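Local coordinates for penicillin-binding protein PbpB (Mycobacterium tuberculosis, PDB 6KGU), which builds cross-linked peptidoglycan of the mycobacterial cell wall from lipid intermediates and is inactivated by beta-lactams such as aztreonam, at residues A[269-274]-A[348-353]; A[391-396]-A[497-502]. One frame throughout, in Å; residues are numbered along the deposited sequence.

Interaction 1: A[269-274]-A[348-353]; sequences SVNKIV and FGLGQR. With AZR (2-({[(1Z)-1-(2-amino-1,3-thiazol-4-yl)-2-oxo-2-{[(2S,3S)-1-oxo-3-(sulfoamino)butan-2-yl]amino}ethylidene]amino}oxy)-2-methylpropanoic acid), chain B.
V274 and F348 make the main apolar meeting here, their side chains running past each other in opposite directions. CG2 of V274 comes obliquely upon the F348 ring at CD2, 3.8 Å away, while CG1 of V274 stands 4.2 Å from the same CD2. V274 holds CG1 opposite its backbone N and CG2 beside that N (chi1 -180°), which turns both methyls to the same ring carbon, CG2 the nearer. The ring also leans on the main chain of the helix: CE2 of F348 is 4.0 Å from V274 CA. Nearer the serine, N271 and L350 cross at a slant, the methyl CD1 of L350 lying 3.6 Å from N271 OD1. CG of N271 swings away from its own N (chi1 -155°), bringing the amide towards L350; the other end of that amide, ND2, donates to L380 O. No hydrogen bond joins 269-274 to 348-353. The loop braces itself instead: G349 closes helix 338-347 in a Schellman motif, a type II turn follows from G349 to Q352, and Q352 NE2 binds L350 O at 2.8 Å, nearly straight (172°) but from above the carbonyl plane. At the far end of 269-274, S269 OG is bonded covalently to C20 of opened aztreonam at 1.5 Å, the acyl-enzyme expected of this serine, and S269 N donates to the ester carbonyl oxygen O9 at 2.7 Å. K272, in the SxxK pattern of penicillin-binding proteins, reaches S324 OG and N326 OD1. The buried contact thus ties the start of helix 272-281 to the loop leaving helix 338-347, whose Y341 and M344 also pack on V274, while M396, Y397 and I400 of helix 390-401 cover N271 and I273.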
loop_
_atom_site.group_PDB
_atom_site.type_symbol
_atom_site.label_atom_id
_atom_site.label_comp_id
_atom_site.label_asym_id
_atom_site.label_seq_id
_atom_site.Cartn_x
_atom_site.Cartn_y
_atom_site.Cartn_z
ATOM N N SER A 269 6.959 12.143 1.596
ATOM C CA SER A 269 8.304 11.598 1.381
ATOM C C SER A 269 8.347 10.132 0.946
ATOM O O SER A 269 9.413 9.672 0.497
ATOM C CB SER A 269 9.145 11.752 2.651
ATOM O OG SER A 269 9.481 13.120 2.858
ATOM N N VAL A 270 7.255 9.365 1.082
ATOM C CA VAL A 270 7.328 8.006 0.551
ATOM C C VAL A 270 7.504 8.043 -0.952
ATOM O O VAL A 270 8.021 7.087 -1.538
ATOM C CB VAL A 270 6.113 7.125 0.913
ATOM C CG1 VAL A 270 6.186 6.717 2.366
ATOM C CG2 VAL A 270 4.776 7.819 0.554
ATOM N N ASN A 271 7.124 9.148 -1.591
ATOM C CA ASN A 271 7.339 9.278 -3.022
ATOM C C ASN A 271 8.813 9.381 -3.401
ATOM O O ASN A 271 9.128 9.294 -4.594
ATOM C CB ASN A 271 6.584 10.500 -3.569
ATOM C CG ASN A 271 6.268 10.347 -5.037
ATOM O OD1 ASN A 271 5.756 9.311 -5.448
ATOM N ND2 ASN A 271 6.613 11.348 -5.844
ATOM N N LYS A 272 9.716 9.576 -2.434
ATOM C CA LYS A 272 11.114 9.780 -2.776
ATOM C C LYS A 272 11.737 8.546 -3.408
ATOM O O LYS A 272 12.794 8.652 -4.038
ATOM C CB LYS A 272 11.907 10.217 -1.540
ATOM C CG LYS A 272 11.547 11.652 -1.081
ATOM C CD LYS A 272 12.402 12.116 0.094
ATOM C CE LYS A 272 11.938 13.465 0.641
ATOM N NZ LYS A 272 12.765 13.895 1.829
ATOM N N ILE A 273 11.089 7.385 -3.289
ATOM C CA ILE A 273 11.546 6.207 -4.023
ATOM C C ILE A 273 11.706 6.507 -5.514
ATOM O O ILE A 273 12.609 5.967 -6.169
ATOM C CB ILE A 273 10.586 5.025 -3.778
ATOM C CG1 ILE A 273 11.184 3.737 -4.345
ATOM C CG2 ILE A 273 9.190 5.308 -4.381
ATOM C CD1 ILE A 273 10.316 2.517 -4.113
ATOM N N VAL A 274 10.873 7.395 -6.069
ATOM C CA VAL A 274 10.971 7.674 -7.501
ATOM C C VAL A 274 12.265 8.415 -7.818
ATOM O O VAL A 274 13.005 8.024 -8.729
ATOM C CB VAL A 274 9.734 8.439 -8.001
ATOM C CG1 VAL A 274 9.851 8.713 -9.480
ATOM C CG2 VAL A 274 8.450 7.610 -7.724
ATOM N N PHE A 348 6.337 3.785 -12.679
ATOM C CA PHE A 348 5.968 3.296 -11.361
ATOM C C PHE A 348 4.458 3.157 -11.186
ATOM O O PHE A 348 4.028 2.707 -10.119
ATOM C CB PHE A 348 6.528 4.229 -10.271
ATOM C CG PHE A 348 7.903 3.843 -9.775
ATOM C CD1 PHE A 348 8.094 2.675 -9.045
ATOM C CD2 PHE A 348 9.000 4.653 -10.027
ATOM C CE1 PHE A 348 9.372 2.328 -8.564
ATOM C CE2 PHE A 348 10.278 4.320 -9.560
ATOM C CZ PHE A 348 10.465 3.155 -8.829
ATOM N N GLY A 349 3.654 3.576 -12.169
ATOM C CA GLY A 349 2.220 3.323 -12.179
ATOM C C GLY A 349 1.349 4.384 -11.538
ATOM O O GLY A 349 0.148 4.147 -11.353
ATOM N N LEU A 350 1.901 5.545 -11.205
ATOM C CA LEU A 350 1.110 6.580 -10.555
ATOM C C LEU A 350 0.145 7.217 -11.549
ATOM O O LEU A 350 0.402 7.267 -12.753
ATOM C CB LEU A 350 2.029 7.631 -9.939
ATOM C CG LEU A 350 3.033 6.992 -8.964
ATOM C CD1 LEU A 350 3.889 8.055 -8.267
ATOM C CD2 LEU A 350 2.312 6.095 -7.928
ATOM N N GLY A 351 -0.991 7.681 -11.039
ATOM C CA GLY A 351 -2.017 8.297 -11.861
ATOM C C GLY A 351 -2.872 7.327 -12.647
ATOM O O GLY A 351 -3.747 7.767 -13.401
ATOM N N GLN A 352 -2.654 6.025 -12.498
ATOM C CA GLN A 352 -3.375 5.007 -13.244
ATOM C C GLN A 352 -3.883 3.938 -12.280
ATOM O O GLN A 352 -3.157 3.512 -11.376
ATOM C CB GLN A 352 -2.456 4.367 -14.332
ATOM C CG GLN A 352 -1.492 5.372 -15.038
ATOM C CD GLN A 352 -0.091 4.781 -15.380
ATOM O OE1 GLN A 352 0.021 3.872 -16.207
ATOM N NE2 GLN A 352 0.972 5.309 -14.742
ATOM N N ARG A 353 -5.131 3.511 -12.472
ATOM C CA ARG A 353 -5.659 2.359 -11.749
ATOM C C ARG A 353 -4.789 1.125 -11.964
ATOM O O ARG A 353 -4.283 0.882 -13.063
ATOM C CB ARG A 353 -7.088 2.039 -12.202
ATOM C CG ARG A 353 -8.126 2.931 -11.605
ATOM C CD ARG A 353 -9.512 2.600 -12.148
ATOM N NE ARG A 353 -10.474 3.550 -11.611
ATOM C CZ ARG A 353 -10.868 4.652 -12.237
ATOM N NH1 ARG A 353 -10.388 4.941 -13.443
ATOM N NH2 ARG A 353 -11.745 5.466 -11.655
HETATM C C7 AZR B . 10.176 15.578 6.688
HETATM S S8 AZR B . 4.208 17.068 0.854
HETATM O O9 AZR B . 7.479 13.159 4.040
HETATM O O10 AZR B . 8.562 17.727 3.621
HETATM O O11 AZR B . 6.931 18.260 6.262
HETATM N N12 AZR B . 10.108 13.273 5.787
HETATM N N13 AZR B . 7.715 15.858 4.614
HETATM N N14 AZR B . 5.890 18.287 5.287
HETATM N N15 AZR B . 3.957 17.956 3.273
HETATM N N16 AZR B . 1.953 17.937 2.040
HETATM S S17 AZR B . 9.957 12.111 6.870
HETATM C C18 AZR B . 9.375 14.545 5.917
HETATM C C19 AZR B . 8.917 15.035 4.533
HETATM C C20 AZR B . 8.488 13.758 3.765
HETATM C C21 AZR B . 7.618 17.098 4.098
HETATM C C22 AZR B . 6.260 17.697 4.214
HETATM C C23 AZR B . 6.560 18.849 7.488
HETATM C C24 AZR B . 5.285 17.588 3.098
HETATM C C25 AZR B . 5.604 17.099 1.871
HETATM C C26 AZR B . 3.270 17.727 2.173
HETATM C C27 AZR B . 5.541 17.915 8.116
HETATM C C28 AZR B . 7.777 19.018 8.381
HETATM C C29 AZR B . 5.940 20.213 7.189
HETATM O O30 AZR B . 6.104 20.808 6.146
HETATM O O31 AZR B . 5.259 20.686 8.186
HETATM O O32 AZR B . 10.624 12.517 8.052
HETATM O O33 AZR B . 10.789 10.910 6.329
HETATM O O34 AZR B . 8.601 11.701 6.887
#

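Interaction 2: A[391-396]-A[497-502]; sequences LQMTGM and TFAGIA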
loop_
_atom_site.group_PDB
_atom_site.type_symbol
_atom_site.label_atom_id
_atom_site.label_comp_id
_atom_site.label_asym_id
_atom_site.label_seq_id
_atom_site.Cartn_x
_atom_site.Cartn_y
_atom_site.Cartn_z
ATOM N N LEU A 391 -2.643 1.335 -2.239
ATOM C CA LEU A 391 -2.250 0.211 -3.089
ATOM C C LEU A 391 -1.209 0.636 -4.122
ATOM O O LEU A 391 -0.233 -0.087 -4.368
ATOM C CB LEU A 391 -3.482 -0.388 -3.781
ATOM C CG LEU A 391 -3.192 -1.572 -4.700
ATOM C CD1 LEU A 391 -2.582 -2.751 -3.923
ATOM C CD2 LEU A 391 -4.469 -2.005 -5.435
ATOM N N GLN A 392 -1.427 1.792 -4.769
ATOM C CA GLN A 392 -0.432 2.335 -5.691
ATOM C C GLN A 392 0.911 2.556 -4.994
ATOM O O GLN A 392 1.969 2.218 -5.534
ATOM C CB GLN A 392 -0.929 3.664 -6.268
ATOM C CG GLN A 392 -2.017 3.517 -7.319
ATOM C CD GLN A 392 -2.514 4.855 -7.802
ATOM O OE1 GLN A 392 -2.604 5.800 -7.018
ATOM N NE2 GLN A 392 -2.854 4.946 -9.095
ATOM N N MET A 393 0.884 3.183 -3.815
ATOM C CA MET A 393 2.115 3.418 -3.062
ATOM C C MET A 393 2.844 2.110 -2.809
ATOM O O MET A 393 4.040 1.979 -3.102
ATOM C CB MET A 393 1.780 4.116 -1.737
ATOM C CG MET A 393 2.982 4.464 -0.869
ATOM S SD MET A 393 2.465 5.055 0.770
ATOM C CE MET A 393 2.633 3.554 1.741
ATOM N N THR A 394 2.125 1.120 -2.277
ATOM C CA THR A 394 2.711 -0.190 -2.030
ATOM C C THR A 394 3.195 -0.839 -3.325
ATOM O O THR A 394 4.218 -1.531 -3.336
ATOM C CB THR A 394 1.685 -1.073 -1.317
ATOM O OG1 THR A 394 1.173 -0.360 -0.184
ATOM C CG2 THR A 394 2.314 -2.351 -0.834
ATOM N N GLY A 395 2.474 -0.625 -4.427
ATOM C CA GLY A 395 2.883 -1.215 -5.693
ATOM C C GLY A 395 4.195 -0.648 -6.206
ATOM O O GLY A 395 4.972 -1.362 -6.855
ATOM N N MET A 396 4.475 0.625 -5.901
ATOM C CA MET A 396 5.765 1.226 -6.244
ATOM C C MET A 396 6.909 0.463 -5.609
ATOM O O MET A 396 7.927 0.191 -6.256
ATOM C CB MET A 396 5.818 2.684 -5.781
ATOM C CG MET A 396 5.059 3.654 -6.645
ATOM S SD MET A 396 5.845 5.271 -6.633
ATOM C CE MET A 396 5.510 5.862 -4.973
ATOM N N THR A 497 2.788 7.934 6.461
ATOM C CA THR A 497 2.943 6.742 5.640
ATOM C C THR A 497 4.224 6.017 6.008
ATOM O O THR A 497 5.174 6.616 6.517
ATOM C CB THR A 497 2.994 7.080 4.146
ATOM O OG1 THR A 497 3.944 8.129 3.921
ATOM C CG2 THR A 497 1.611 7.521 3.654
ATOM N N PHE A 498 4.223 4.708 5.775
ATOM C CA PHE A 498 5.444 3.920 5.746
ATOM C C PHE A 498 5.269 2.876 4.658
ATOM O O PHE A 498 4.194 2.286 4.526
ATOM C CB PHE A 498 5.769 3.221 7.095
ATOM C CG PHE A 498 7.199 2.675 7.172
ATOM C CD1 PHE A 498 7.523 1.437 6.636
ATOM C CD2 PHE A 498 8.216 3.429 7.743
ATOM C CE1 PHE A 498 8.825 0.949 6.688
ATOM C CE2 PHE A 498 9.527 2.953 7.783
ATOM C CZ PHE A 498 9.829 1.709 7.253
ATOM N N ALA A 499 6.314 2.663 3.871
ATOM C CA ALA A 499 6.320 1.566 2.913
ATOM C C ALA A 499 7.664 0.880 3.047
ATOM O O ALA A 499 8.691 1.557 3.109
ATOM C CB ALA A 499 6.103 2.049 1.476
ATOM N N GLY A 500 7.659 -0.447 3.130
ATOM C CA GLY A 500 8.919 -1.140 3.292
ATOM C C GLY A 500 8.893 -2.508 2.649
ATOM O O GLY A 500 7.865 -2.978 2.154
ATOM N N ILE A 501 10.052 -3.156 2.690
ATOM C CA ILE A 501 10.289 -4.436 2.031
ATOM C C ILE A 501 10.947 -5.361 3.042
ATOM O O ILE A 501 11.909 -4.964 3.711
ATOM C CB ILE A 501 11.182 -4.260 0.786
ATOM C CG1 ILE A 501 10.489 -3.349 -0.251
ATOM C CG2 ILE A 501 11.567 -5.604 0.183
ATOM C CD1 ILE A 501 11.426 -2.817 -1.362
ATOM N N ALA A 502 10.406 -6.566 3.183
ATOM C CA ALA A 502 11.029 -7.626 3.983
ATOM C C ALA A 502 11.458 -8.788 3.064
ATOM O O ALA A 502 10.604 -9.485 2.518
ATOM C CB ALA A 502 10.065 -8.119 5.051
#
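Helix 391-396 and strand 497-502 run in broadly the same direction, their short axes inclined at 36° and approaching to 8.5 Å. One side chain, M393, bridges the gap. Its CG lies opposite the backbone N (chi1 -178°), and the next torsion is also extended, carrying the sulfur straight out from the helix before the chain bends at chi3 (98°) and turns the methyl along the strand. SD therefore meets T497 and CE meets the two residues after it. The methionine sulfur passes T497 at an angle, SD of M393 lying 3.9 Å from T497 CG2 and 4.0 Å from T497 CB. CE rests 3.8 Å from A499 CB, methyl against methyl, and 3.4 Å from F498 O, so the end of the methionine presses on the strand's main chain between two inward-facing residues. T497 and A499 direct CB to the helix, whereas F498 directs CB away, its ring meeting that of F534 on helix 531-544. All residues that touch are buried, and the join is van der Waals packing, mostly apolar. The strand's backbone is held within its sheet, T497 pairing with G477 and A499 with K475 on one neighbour, F498 with I513 and G500 with I511 on the other. Y397 and I400 carry the helix cover onward over A499 and I501, while T394 turns to V224 and L226 of strand 220-227. The side chain of T497 stands about 6 Å from that of S269, close to the acylated site. A helix lying on one face of the antiparallel sheet, with helix 531-544 on the other, is characteristic of the penicillin-binding transpeptidase fold, related to the serine beta-lactamases.

In the fold
Both contacts belong to the transpeptidase domain, their centres 9 Å apart, and they follow in series: interaction 1 closes before interaction 2 opens. Helix 390-401 packs on both segments of interaction 1 and on strand 493-502, while V270 of 269-274 also touches T497 directly. Q392 NE2 probably hydrogen-bonds Q352 O at 2.7 Å, M396 CE packs 3.5 Å from N271 OD1, and M396 O lies 3.5 Å from F348 CE1. The segment bearing the acylated serine thus shares one continuous buried core with the loop 348-353, helix 390-401 and a strand of the antiparallel sheet.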